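Long-range contacts in toll-like receptor 6, Variable lymphocyte receptor B (Mus musculus, PDB 3A79), which probably senses bacterial lipopeptides as a leucine-rich-repeat receptor ectodomain of innate immunity, here engineered as a fusion with part of a hagfish variable lymphocyte receptor: residues E260-C265 against T287-I292; E310-Q315 against S339-I344; N206-V211 against N227-D232. One frame throughout, in Å; residues are numbered along the deposited sequence.

Interaction 1: residues E260-C265 against T287-I292; sequences ETTWKC and TITERI
One face of the Trp-263 indole carries Ile-292 CG2, which lies 3.9 Å from the centroid of the five-membered ring, 29° off its normal: a CH-pi contact. Ile-288 reaches the six-membered ring obliquely, its CD1 3.8 Å from Trp-263 CE3, and the two side chains run alongside each other in the same direction. Because Trp-263 CG is anti to the backbone N (chi1 -176°), the indole extends to helix 321-329, where Leu-324 and Val-327 pack on it and NE1 makes a weak hydrogen bond to Ala-323 O. All this belongs to the TLR6 part of the fusion, a leucine-rich-repeat solenoid; 252-261 and 278-288 are neighbouring parallel strands of it, joined through helix 263-273. The strands meet by a nearly straight bond, Thr-261 N to Thr-287 O at 3.0 Å. Beside it, Glu-260 CG rests 3.3 Å from Thr-289 OG1, while the Glu-260 side chain also touches sugars of a protein-bound glycan. Where the first strand ends, Thr-261 OG1 donates to Thr-262 O at 2.6 Å, in the carbonyl plane on a lone pair, and Thr-262 OG1 turns to Asp-232.

Interaction 2: residues E310-Q315 against S339-I344; sequences EHVKNQ and SDTPFI. With NAG (2-acetamido-2-deoxy-beta-D-glucopyranose), chain G; NAG (2-acetamido-2-deoxy-beta-D-glucopyranose), chain C.
His-311 and Asp-340 both hold CG anti to the backbone N (chi1 -168° and -171°), which sends the imidazole and the carboxylate out alongside each other, pointing the same way. His-311 ND1 donates to Asp-340 OD2 at 3.1 Å; the bond is bent, arrives 61° out of the carboxylate plane, and is tilted from the ring plane as well. The backbones pair as parallel strands at Glu-310 and Ser-339, with His-311 N giving to Ser-339 O at 2.8 Å; just past the end of the second strand Val-312 N gives to Asp-340 O at 2.8 Å. Val-312 then turns its two branches to different partners, CG2 lying 3.5 Å from Thr-341 CG2 and CG1 4.1 Å from Phe-343 CZ. Thr-341 CB sits over the centre of the Phe-343 ring, and Thr-341 OG1 accepts from Phe-343 N at 2.8 Å, an ST turn in the loop that follows strand 335-339 in the TLR6 solenoid. In the same loop, Pro-342 O is hydrogen-bonded to an aromatic side chain of another protein chain. At the other end of the contact the extended Glu-310 grips two linked sugars of a glycan borne by the protein: OE1 accepts from O6 of NAG (chain G) at 2.8 Å, and OE2 from N2 of NAG (chain C) at 3.0 Å. An alanine here would remove both acceptors and is likely to leave this pair of sugars freer to turn, held by what remains, such as Arg-386. The Asp-340 carboxylate would probably stabilise the protonated form of His-311, and separate donors, a ring N-H for Asp-340 and sugar groups for Glu-310, probably ease the repulsion between the two acids.

Interaction 3: residues N206-V211 against N227-D232; sequences NSLFSV and NIKLND. With BMA (beta-D-mannopyranose), chain F; NAG (2-acetamido-2-deoxy-beta-D-glucopyranose), chain D.
Phe-209 N donates to Lys-229 O at 3.1 Å, a nearly straight bond (170°) in the carbonyl plane, and it is the one hydrogen bond between loop 206-211 and segment 227-232. Leu-208 meets Asn-231 at about a right angle, both of its methyls, CD1 and CD2, lying 3.4 Å from Asn-231 ND2. Leu-208 CD2 also lies 3.7 Å from Lys-229 CG. Since CG of Lys-229 is anti to the backbone N (chi1 179°), the aliphatic chain runs out past the Ser-207 carbonyl, with CB 3.4 Å from Ser-207 O. On the buried side, Phe-209 CB packs against Leu-230 CD2 at 4.0 Å. In the leucine-rich-repeat solenoid of the TLR6 part, this is where the loop leaving strand 198-203 lies along the end of the next parallel strand, 222-229. Asn-234 bridges the two: its ND2 is hydrogen-bonded to both Phe-209 O and Lys-229 O, and its OD1 accepts from Asn-231 N. The rings of Phe-209 and Phe-203 meet edge-to-face, and the Phe-209 side chain touches Leu-238 of helix 235-246. At the sugar end, Asn-206 ND2 donates to BMA O5 at 2.9 Å, BMA being beta-D-mannopyranose. The same nitrogen makes a weak second bond to O4 of NAG (chain D); both sugars come from a glycan attached to this chain.

From the N terminus the three contacts follow in series, none enclosing or crossing another. Interaction 3 closes first, around a loop of 15 residues that includes strand 214-220. Interaction 1 comes next, closing 21 residues with most of helix 263-273; interaction 2 then closes 23 with helix 321-329. Their strands 222-229, 252-261, 278-288, 306-314 and 335-339 are successive parallel neighbours. Interaction 1 stands in the middle: Glu-260 probably bonds by its backbone to Ile-228 and Leu-230 of interaction 3, and Ile-288 to Lys-313 and Gln-315 of interaction 2. Interactions 2 and 3 do not touch, their nearest atoms being about 9 Å apart.

Interaction 1: residues E260-C265 against T287-I292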
loop_
_atom_site.group_PDB
_atom_site.type_symbol
_atom_site.label_atom_id
_atom_site.label_comp_id
_atom_site.label_asym_id
_atom_site.label_seq_id
_atom_site.Cartn_x
_atom_site.Cartn_y
_atom_site.Cartn_z
ATOM N N GLU B 260 20.659 4.107 -19.240
ATOM C CA GLU B 260 20.426 5.334 -18.505
ATOM C C GLU B 260 20.338 6.424 -19.530
ATOM O O GLU B 260 21.271 6.622 -20.301
ATOM C CB GLU B 260 21.586 5.647 -17.578
ATOM C CG GLU B 260 21.695 7.126 -17.287
ATOM C CD GLU B 260 23.060 7.520 -16.777
ATOM O OE1 GLU B 260 23.539 8.619 -17.156
ATOM O OE2 GLU B 260 23.648 6.726 -16.008
ATOM N N THR B 261 19.224 7.139 -19.553
ATOM C CA THR B 261 18.978 8.057 -20.655
ATOM C C THR B 261 18.118 9.234 -20.233
ATOM O O THR B 261 17.367 9.145 -19.275
ATOM C CB THR B 261 18.311 7.320 -21.853
ATOM O OG1 THR B 261 17.424 8.206 -22.526
ATOM C CG2 THR B 261 17.483 6.153 -21.374
ATOM N N THR B 262 18.250 10.344 -20.940
ATOM C CA THR B 262 17.298 11.441 -20.831
ATOM C C THR B 262 15.877 10.977 -21.136
ATOM O O THR B 262 15.675 9.935 -21.751
ATOM C CB THR B 262 17.648 12.554 -21.833
ATOM O OG1 THR B 262 18.802 13.246 -21.364
ATOM C CG2 THR B 262 16.518 13.551 -21.955
ATOM N N TRP B 263 14.885 11.749 -20.712
ATOM C CA TRP B 263 13.533 11.493 -21.174
ATOM C C TRP B 263 13.413 11.887 -22.648
ATOM O O TRP B 263 12.890 11.110 -23.452
ATOM C CB TRP B 263 12.466 12.186 -20.309
ATOM C CG TRP B 263 11.073 11.820 -20.749
ATOM C CD1 TRP B 263 10.087 12.670 -21.185
ATOM C CD2 TRP B 263 10.534 10.495 -20.855
ATOM N NE1 TRP B 263 8.971 11.955 -21.539
ATOM C CE2 TRP B 263 9.215 10.619 -21.339
ATOM C CE3 TRP B 263 11.042 9.214 -20.588
ATOM C CZ2 TRP B 263 8.389 9.512 -21.549
ATOM C CZ3 TRP B 263 10.220 8.113 -20.802
ATOM C CH2 TRP B 263 8.907 8.271 -21.274
ATOM N N LYS B 264 13.901 13.080 -22.998
ATOM C CA LYS B 264 13.935 13.532 -24.399
ATOM C C LYS B 264 14.450 12.422 -25.314
ATOM O O LYS B 264 13.873 12.147 -26.374
ATOM C CB LYS B 264 14.823 14.780 -24.543
ATOM C CG LYS B 264 14.778 15.486 -25.896
ATOM C CD LYS B 264 15.517 16.832 -25.832
ATOM C CE LYS B 264 14.885 17.921 -26.729
ATOM N NZ LYS B 264 15.568 18.137 -28.058
ATOM N N CYS B 265 15.533 11.779 -24.883
ATOM C CA CYS B 265 16.182 10.757 -25.682
ATOM C C CYS B 265 15.379 9.462 -25.704
ATOM O O CYS B 265 15.477 8.678 -26.645
ATOM C CB CYS B 265 17.617 10.510 -25.190
ATOM S SG CYS B 265 18.594 9.410 -26.271
ATOM N N THR B 287 16.839 3.947 -16.627
ATOM C CA THR B 287 17.023 5.067 -15.690
ATOM C C THR B 287 16.756 6.430 -16.353
ATOM O O THR B 287 17.622 6.958 -17.044
ATOM C CB THR B 287 18.457 5.083 -15.094
ATOM O OG1 THR B 287 18.794 3.790 -14.582
ATOM C CG2 THR B 287 18.573 6.096 -13.988
ATOM N N ILE B 288 15.563 6.991 -16.143
ATOM C CA ILE B 288 15.198 8.320 -16.668
ATOM C C ILE B 288 16.050 9.423 -16.022
ATOM O O ILE B 288 16.219 9.444 -14.805
ATOM C CB ILE B 288 13.715 8.638 -16.396
ATOM C CG1 ILE B 288 12.815 7.426 -16.679
ATOM C CG2 ILE B 288 13.286 9.846 -17.173
ATOM C CD1 ILE B 288 12.865 6.921 -18.095
ATOM N N THR B 289 16.565 10.364 -16.814
ATOM C CA THR B 289 17.765 11.060 -16.347
ATOM C C THR B 289 17.810 12.523 -15.917
ATOM O O THR B 289 18.079 12.779 -14.744
ATOM C CB THR B 289 19.012 10.664 -17.140
ATOM O OG1 THR B 289 19.693 9.654 -16.392
ATOM C CG2 THR B 289 19.946 11.841 -17.342
ATOM N N GLU B 290 17.612 13.495 -16.790
ATOM C CA GLU B 290 17.948 14.856 -16.327
ATOM C C GLU B 290 16.720 15.700 -16.074
ATOM O O GLU B 290 16.714 16.559 -15.194
ATOM C CB GLU B 290 18.861 15.609 -17.304
ATOM C CG GLU B 290 20.276 15.065 -17.493
ATOM C CD GLU B 290 20.940 15.609 -18.763
ATOM O OE1 GLU B 290 20.323 16.457 -19.452
ATOM O OE2 GLU B 290 22.077 15.196 -19.080
ATOM N N ARG B 291 15.692 15.467 -16.878
ATOM C CA ARG B 291 14.468 16.243 -16.824
ATOM C C ARG B 291 13.414 15.467 -17.582
ATOM O O ARG B 291 13.732 14.604 -18.393
ATOM C CB ARG B 291 14.673 17.635 -17.433
ATOM C CG ARG B 291 15.653 17.673 -18.607
ATOM C CD ARG B 291 16.185 19.066 -18.916
ATOM N NE ARG B 291 15.086 19.989 -19.182
ATOM C CZ ARG B 291 14.542 20.797 -18.273
ATOM N NH1 ARG B 291 14.995 20.804 -17.023
ATOM N NH2 ARG B 291 13.544 21.605 -18.611
ATOM N N ILE B 292 12.154 15.759 -17.293
ATOM C CA ILE B 292 11.050 15.191 -18.042
ATOM C C ILE B 292 10.138 16.318 -18.526
ATOM O O ILE B 292 9.393 16.910 -17.745
ATOM C CB ILE B 292 10.257 14.189 -17.197
ATOM C CG1 ILE B 292 11.175 13.080 -16.675
ATOM C CG2 ILE B 292 9.123 13.602 -17.999
ATOM C CD1 ILE B 292 10.458 12.022 -15.809
#

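Interaction 2: residues E310-Q315 against S339-I344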
loop_
_atom_site.group_PDB
_atom_site.type_symbol
_atom_site.label_atom_id
_atom_site.label_comp_id
_atom_site.label_asym_id
_atom_site.label_seq_id
_atom_site.Cartn_x
_atom_site.Cartn_y
_atom_site.Cartn_z
ATOM N N GLU B 310 10.755 -3.133 -17.725
ATOM C CA GLU B 310 10.857 -3.740 -16.403
ATOM C C GLU B 310 12.022 -3.194 -15.611
ATOM O O GLU B 310 13.160 -3.219 -16.065
ATOM C CB GLU B 310 10.975 -5.267 -16.485
ATOM C CG GLU B 310 10.613 -5.966 -15.173
ATOM C CD GLU B 310 10.847 -7.476 -15.185
ATOM O OE1 GLU B 310 10.562 -8.138 -16.215
ATOM O OE2 GLU B 310 11.307 -7.997 -14.143
ATOM N N HIS B 311 11.726 -2.727 -14.406
ATOM C CA HIS B 311 12.736 -2.173 -13.510
ATOM C C HIS B 311 13.142 -0.788 -13.954
ATOM O O HIS B 311 14.058 -0.629 -14.751
ATOM C CB HIS B 311 13.972 -3.066 -13.421
ATOM C CG HIS B 311 14.897 -2.684 -12.310
ATOM N ND1 HIS B 311 14.457 -2.461 -11.023
ATOM C CD2 HIS B 311 16.233 -2.472 -12.291
ATOM C CE1 HIS B 311 15.480 -2.128 -10.261
ATOM N NE2 HIS B 311 16.572 -2.131 -11.005
ATOM N N VAL B 312 12.460 0.219 -13.430
ATOM C CA VAL B 312 12.699 1.577 -13.864
ATOM C C VAL B 312 13.075 2.427 -12.677
ATOM O O VAL B 312 12.277 2.598 -11.759
ATOM C CB VAL B 312 11.457 2.171 -14.526
ATOM C CG1 VAL B 312 11.729 3.602 -14.947
ATOM C CG2 VAL B 312 11.043 1.320 -15.714
ATOM N N LYS B 313 14.303 2.935 -12.684
ATOM C CA LYS B 313 14.749 3.871 -11.661
ATOM C C LYS B 313 14.490 5.283 -12.283
ATOM O O LYS B 313 14.737 5.490 -13.469
ATOM C CB LYS B 313 16.233 3.574 -11.202
ATOM C CG LYS B 313 16.752 2.015 -11.232
ATOM C CD LYS B 313 18.090 1.639 -10.389
ATOM C CE LYS B 313 18.541 0.087 -10.453
ATOM N NZ LYS B 313 19.643 -0.584 -9.528
ATOM N N ASN B 314 13.913 6.225 -11.533
ATOM C CA ASN B 314 13.716 7.597 -12.055
ATOM C C ASN B 314 14.320 8.706 -11.173
ATOM O O ASN B 314 13.984 8.834 -10.002
ATOM C CB ASN B 314 12.236 7.882 -12.338
ATOM C CG ASN B 314 11.977 9.332 -12.776
ATOM O OD1 ASN B 314 12.901 10.119 -12.964
ATOM N ND2 ASN B 314 10.704 9.683 -12.933
ATOM N N GLN B 315 15.206 9.508 -11.751
ATOM C CA GLN B 315 15.963 10.505 -10.998
ATOM C C GLN B 315 15.382 11.917 -11.042
ATOM O O GLN B 315 15.879 12.811 -10.363
ATOM C CB GLN B 315 17.408 10.552 -11.487
ATOM C CG GLN B 315 18.093 9.217 -11.472
ATOM C CD GLN B 315 19.532 9.315 -11.904
ATOM O OE1 GLN B 315 19.978 10.364 -12.400
ATOM N NE2 GLN B 315 20.277 8.223 -11.722
ATOM N N SER B 339 6.598 -2.584 -15.659
ATOM C CA SER B 339 6.668 -3.218 -14.333
ATOM C C SER B 339 7.879 -2.824 -13.475
ATOM O O SER B 339 8.941 -2.484 -13.989
ATOM C CB SER B 339 6.644 -4.744 -14.487
ATOM O OG SER B 339 5.487 -5.169 -15.185
ATOM N N ASP B 340 7.715 -2.893 -12.160
ATOM C CA ASP B 340 8.810 -2.594 -11.236
ATOM C C ASP B 340 9.380 -1.176 -11.426
ATOM O O ASP B 340 10.570 -0.994 -11.676
ATOM C CB ASP B 340 9.906 -3.645 -11.378
ATOM C CG ASP B 340 10.973 -3.541 -10.305
ATOM O OD1 ASP B 340 10.808 -2.764 -9.331
ATOM O OD2 ASP B 340 11.988 -4.256 -10.451
ATOM N N THR B 341 8.515 -0.178 -11.287
ATOM C CA THR B 341 8.888 1.209 -11.479
ATOM C C THR B 341 8.290 2.012 -10.342
ATOM O O THR B 341 7.455 1.503 -9.605
ATOM C CB THR B 341 8.248 1.734 -12.747
ATOM O OG1 THR B 341 6.918 2.166 -12.438
ATOM C CG2 THR B 341 8.187 0.639 -13.802
ATOM N N PRO B 342 8.691 3.285 -10.210
ATOM C CA PRO B 342 8.092 4.175 -9.209
ATOM C C PRO B 342 6.771 4.790 -9.668
ATOM O O PRO B 342 6.265 5.672 -8.977
ATOM C CB PRO B 342 9.116 5.306 -9.077
ATOM C CG PRO B 342 10.234 4.979 -10.033
ATOM C CD PRO B 342 9.736 3.964 -10.986
ATOM N N PHE B 343 6.226 4.357 -10.804
ATOM C CA PHE B 343 5.046 5.020 -11.362
ATOM C C PHE B 343 3.832 4.913 -10.434
ATOM O O PHE B 343 3.621 3.887 -9.793
ATOM C CB PHE B 343 4.715 4.499 -12.768
ATOM C CG PHE B 343 5.834 4.665 -13.758
ATOM C CD1 PHE B 343 6.854 5.577 -13.530
ATOM C CD2 PHE B 343 5.858 3.923 -14.928
ATOM C CE1 PHE B 343 7.890 5.727 -14.441
ATOM C CE2 PHE B 343 6.893 4.078 -15.844
ATOM C CZ PHE B 343 7.910 4.978 -15.595
ATOM N N ILE B 344 3.041 5.983 -10.373
ATOM C CA ILE B 344 1.902 6.065 -9.461
ATOM C C ILE B 344 0.561 5.949 -10.184
ATOM O O ILE B 344 -0.502 5.957 -9.549
ATOM C CB ILE B 344 1.909 7.396 -8.707
ATOM C CG1 ILE B 344 1.887 8.553 -9.696
ATOM C CG2 ILE B 344 3.129 7.511 -7.829
ATOM C CD1 ILE B 344 1.854 9.914 -9.031
HETATM C C1 NAG G . 3.713 -9.169 -16.102
HETATM C C2 NAG G . 3.965 -10.623 -16.510
HETATM C C3 NAG G . 5.038 -11.332 -15.679
HETATM C C4 NAG G . 6.254 -10.456 -15.365
HETATM C C5 NAG G . 5.824 -9.039 -14.990
HETATM C C6 NAG G . 7.033 -8.124 -14.908
HETATM C C7 NAG G . 2.117 -11.906 -17.469
HETATM C C8 NAG G . 0.920 -12.771 -17.180
HETATM N N2 NAG G . 2.733 -11.383 -16.403
HETATM O O3 NAG G . 5.447 -12.522 -16.330
HETATM O O4 NAG G . 6.996 -11.087 -14.323
HETATM O O5 NAG G . 4.941 -8.496 -15.949
HETATM O O6 NAG G . 7.813 -8.316 -16.067
HETATM O O7 NAG G . 2.481 -11.707 -18.633
HETATM C C1 NAG C . 8.411 -11.175 -14.612
HETATM C C2 NAG C . 9.223 -10.984 -13.320
HETATM C C3 NAG C . 10.678 -11.393 -13.492
HETATM C C4 NAG C . 10.742 -12.816 -14.032
HETATM C C5 NAG C . 10.013 -12.851 -15.372
HETATM C C6 NAG C . 9.953 -14.257 -15.951
HETATM C C7 NAG C . 8.482 -9.356 -11.683
HETATM C C8 NAG C . 8.648 -7.960 -11.133
HETATM N N2 NAG C . 9.167 -9.635 -12.791
HETATM O O3 NAG C . 11.392 -11.210 -12.284
HETATM O O4 NAG C . 12.093 -13.222 -14.160
HETATM O O5 NAG C . 8.678 -12.406 -15.255
HETATM O O6 NAG C . 9.082 -15.046 -15.167
HETATM O O7 NAG C . 7.735 -10.185 -11.137
#

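Interaction 3: residues N206-V211 against N227-D232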
loop_
_atom_site.group_PDB
_atom_site.type_symbol
_atom_site.label_atom_id
_atom_site.label_comp_id
_atom_site.label_asym_id
_atom_site.label_seq_id
_atom_site.Cartn_x
_atom_site.Cartn_y
_atom_site.Cartn_z
ATOM N N ASN B 206 30.897 2.200 -18.176
ATOM C CA ASN B 206 31.199 3.371 -17.372
ATOM C C ASN B 206 31.489 4.604 -18.189
ATOM O O ASN B 206 32.459 5.317 -17.928
ATOM C CB ASN B 206 32.394 3.094 -16.472
ATOM C CG ASN B 206 31.990 2.518 -15.157
ATOM O OD1 ASN B 206 31.049 3.002 -14.526
ATOM N ND2 ASN B 206 32.691 1.471 -14.725
ATOM N N SER B 207 30.652 4.858 -19.179
ATOM C CA SER B 207 30.859 6.018 -20.024
ATOM C C SER B 207 29.707 6.217 -20.972
ATOM O O SER B 207 28.831 5.357 -21.119
ATOM C CB SER B 207 32.160 5.896 -20.822
ATOM O OG SER B 207 32.268 4.610 -21.402
ATOM N N LEU B 208 29.718 7.378 -21.609
ATOM C CA LEU B 208 28.740 7.681 -22.615
ATOM C C LEU B 208 28.956 6.693 -23.745
ATOM O O LEU B 208 30.090 6.329 -24.042
ATOM C CB LEU B 208 28.912 9.128 -23.059
ATOM C CG LEU B 208 28.506 10.085 -21.934
ATOM C CD1 LEU B 208 28.726 11.546 -22.288
ATOM C CD2 LEU B 208 27.035 9.830 -21.583
ATOM N N PHE B 209 27.863 6.214 -24.328
ATOM C CA PHE B 209 27.927 5.281 -25.441
ATOM C C PHE B 209 28.568 5.988 -26.614
ATOM O O PHE B 209 28.087 7.038 -27.045
ATOM C CB PHE B 209 26.518 4.830 -25.821
ATOM C CG PHE B 209 26.436 4.147 -27.159
ATOM C CD1 PHE B 209 26.546 2.764 -27.256
ATOM C CD2 PHE B 209 26.240 4.884 -28.318
ATOM C CE1 PHE B 209 26.468 2.134 -28.486
ATOM C CE2 PHE B 209 26.164 4.259 -29.545
ATOM C CZ PHE B 209 26.278 2.881 -29.631
ATOM N N SER B 210 29.655 5.432 -27.138
ATOM C CA SER B 210 30.368 6.134 -28.198
ATOM C C SER B 210 30.853 5.215 -29.304
ATOM O O SER B 210 32.011 5.261 -29.685
ATOM C CB SER B 210 31.539 6.940 -27.625
ATOM O OG SER B 210 32.636 6.101 -27.310
ATOM N N VAL B 211 29.971 4.383 -29.831
ATOM C CA VAL B 211 30.384 3.511 -30.914
ATOM C C VAL B 211 30.022 4.068 -32.296
ATOM O O VAL B 211 28.873 4.445 -32.559
ATOM C CB VAL B 211 29.850 2.093 -30.738
ATOM C CG1 VAL B 211 30.340 1.211 -31.862
ATOM C CG2 VAL B 211 30.321 1.551 -29.439
ATOM N N ASN B 227 24.428 -1.948 -21.510
ATOM C CA ASN B 227 25.243 -0.823 -21.049
ATOM C C ASN B 227 25.145 0.380 -21.991
ATOM O O ASN B 227 26.094 0.718 -22.702
ATOM C CB ASN B 227 26.709 -1.229 -20.854
ATOM C CG ASN B 227 26.889 -2.381 -19.857
ATOM O OD1 ASN B 227 25.961 -2.777 -19.144
ATOM N ND2 ASN B 227 28.104 -2.919 -19.810
ATOM N N ILE B 228 23.989 1.029 -21.983
ATOM C CA ILE B 228 23.747 2.175 -22.841
ATOM C C ILE B 228 23.521 3.421 -22.001
ATOM O O ILE B 228 22.486 3.552 -21.347
ATOM C CB ILE B 228 22.501 1.944 -23.694
ATOM C CG1 ILE B 228 22.560 0.559 -24.329
ATOM C CG2 ILE B 228 22.355 3.050 -24.753
ATOM C CD1 ILE B 228 21.255 0.126 -24.928
ATOM N N LYS B 229 24.484 4.336 -22.024
ATOM C CA LYS B 229 24.377 5.584 -21.272
ATOM C C LYS B 229 24.287 6.769 -22.222
ATOM O O LYS B 229 25.233 7.052 -22.955
ATOM C CB LYS B 229 25.588 5.751 -20.362
ATOM C CG LYS B 229 25.611 7.029 -19.541
ATOM C CD LYS B 229 26.905 7.089 -18.733
ATOM C CE LYS B 229 26.891 8.154 -17.647
ATOM N NZ LYS B 229 27.869 7.807 -16.569
ATOM N N LEU B 230 23.155 7.468 -22.204
ATOM C CA LEU B 230 22.919 8.557 -23.145
ATOM C C LEU B 230 22.487 9.841 -22.470
ATOM O O LEU B 230 21.689 9.825 -21.538
ATOM C CB LEU B 230 21.834 8.163 -24.144
ATOM C CG LEU B 230 21.938 6.759 -24.718
ATOM C CD1 LEU B 230 20.590 6.294 -25.236
ATOM C CD2 LEU B 230 22.991 6.742 -25.811
ATOM N N ASN B 231 23.026 10.956 -22.941
ATOM C CA ASN B 231 22.372 12.239 -22.744
ATOM C C ASN B 231 21.810 12.707 -24.083
ATOM O O ASN B 231 21.569 11.890 -24.971
ATOM C CB ASN B 231 23.307 13.277 -22.114
ATOM C CG ASN B 231 24.735 13.132 -22.572
ATOM O OD1 ASN B 231 25.017 13.203 -23.762
ATOM N ND2 ASN B 231 25.647 12.945 -21.626
ATOM N N ASP B 232 21.585 14.003 -24.240
ATOM C CA ASP B 232 21.042 14.483 -25.508
ATOM C C ASP B 232 22.147 14.619 -26.555
ATOM O O ASP B 232 21.895 14.487 -27.756
ATOM C CB ASP B 232 20.315 15.806 -25.313
ATOM C CG ASP B 232 19.358 15.770 -24.138
ATOM O OD1 ASP B 232 18.584 14.794 -24.039
ATOM O OD2 ASP B 232 19.382 16.711 -23.318
HETATM C C1 BMA F . 31.329 -0.379 -11.975
HETATM C C2 BMA F . 32.160 -1.658 -12.120
HETATM C C3 BMA F . 33.368 -1.663 -11.172
HETATM C C4 BMA F . 34.102 -0.315 -11.174
HETATM C C5 BMA F . 33.103 0.823 -10.967
HETATM C C6 BMA F . 33.779 2.194 -10.951
HETATM O O2 BMA F . 32.569 -1.809 -13.475
HETATM O O3 BMA F . 34.233 -2.748 -11.474
HETATM O O4 BMA F . 35.080 -0.270 -10.156
HETATM O O5 BMA F . 32.146 0.776 -12.003
HETATM O O6 BMA F . 32.806 3.220 -10.975
HETATM C C1 NAG D . 26.272 0.174 -13.229
HETATM C C2 NAG D . 27.074 1.356 -12.682
HETATM C C3 NAG D . 28.587 1.194 -12.895
HETATM C C4 NAG D . 29.064 -0.220 -12.594
HETATM C C5 NAG D . 28.198 -1.196 -13.362
HETATM C C6 NAG D . 28.659 -2.614 -13.099
HETATM C C7 NAG D . 26.057 3.542 -12.445
HETATM C C8 NAG D . 25.540 4.799 -13.087
HETATM N N2 NAG D . 26.574 2.600 -13.245
HETATM O O3 NAG D . 29.356 2.148 -12.180
HETATM O O4 NAG D . 30.386 -0.352 -13.058
HETATM O O5 NAG D . 26.861 -1.076 -12.943
HETATM O O6 NAG D . 28.238 -2.930 -11.795
HETATM O O7 NAG D . 25.989 3.411 -11.223
#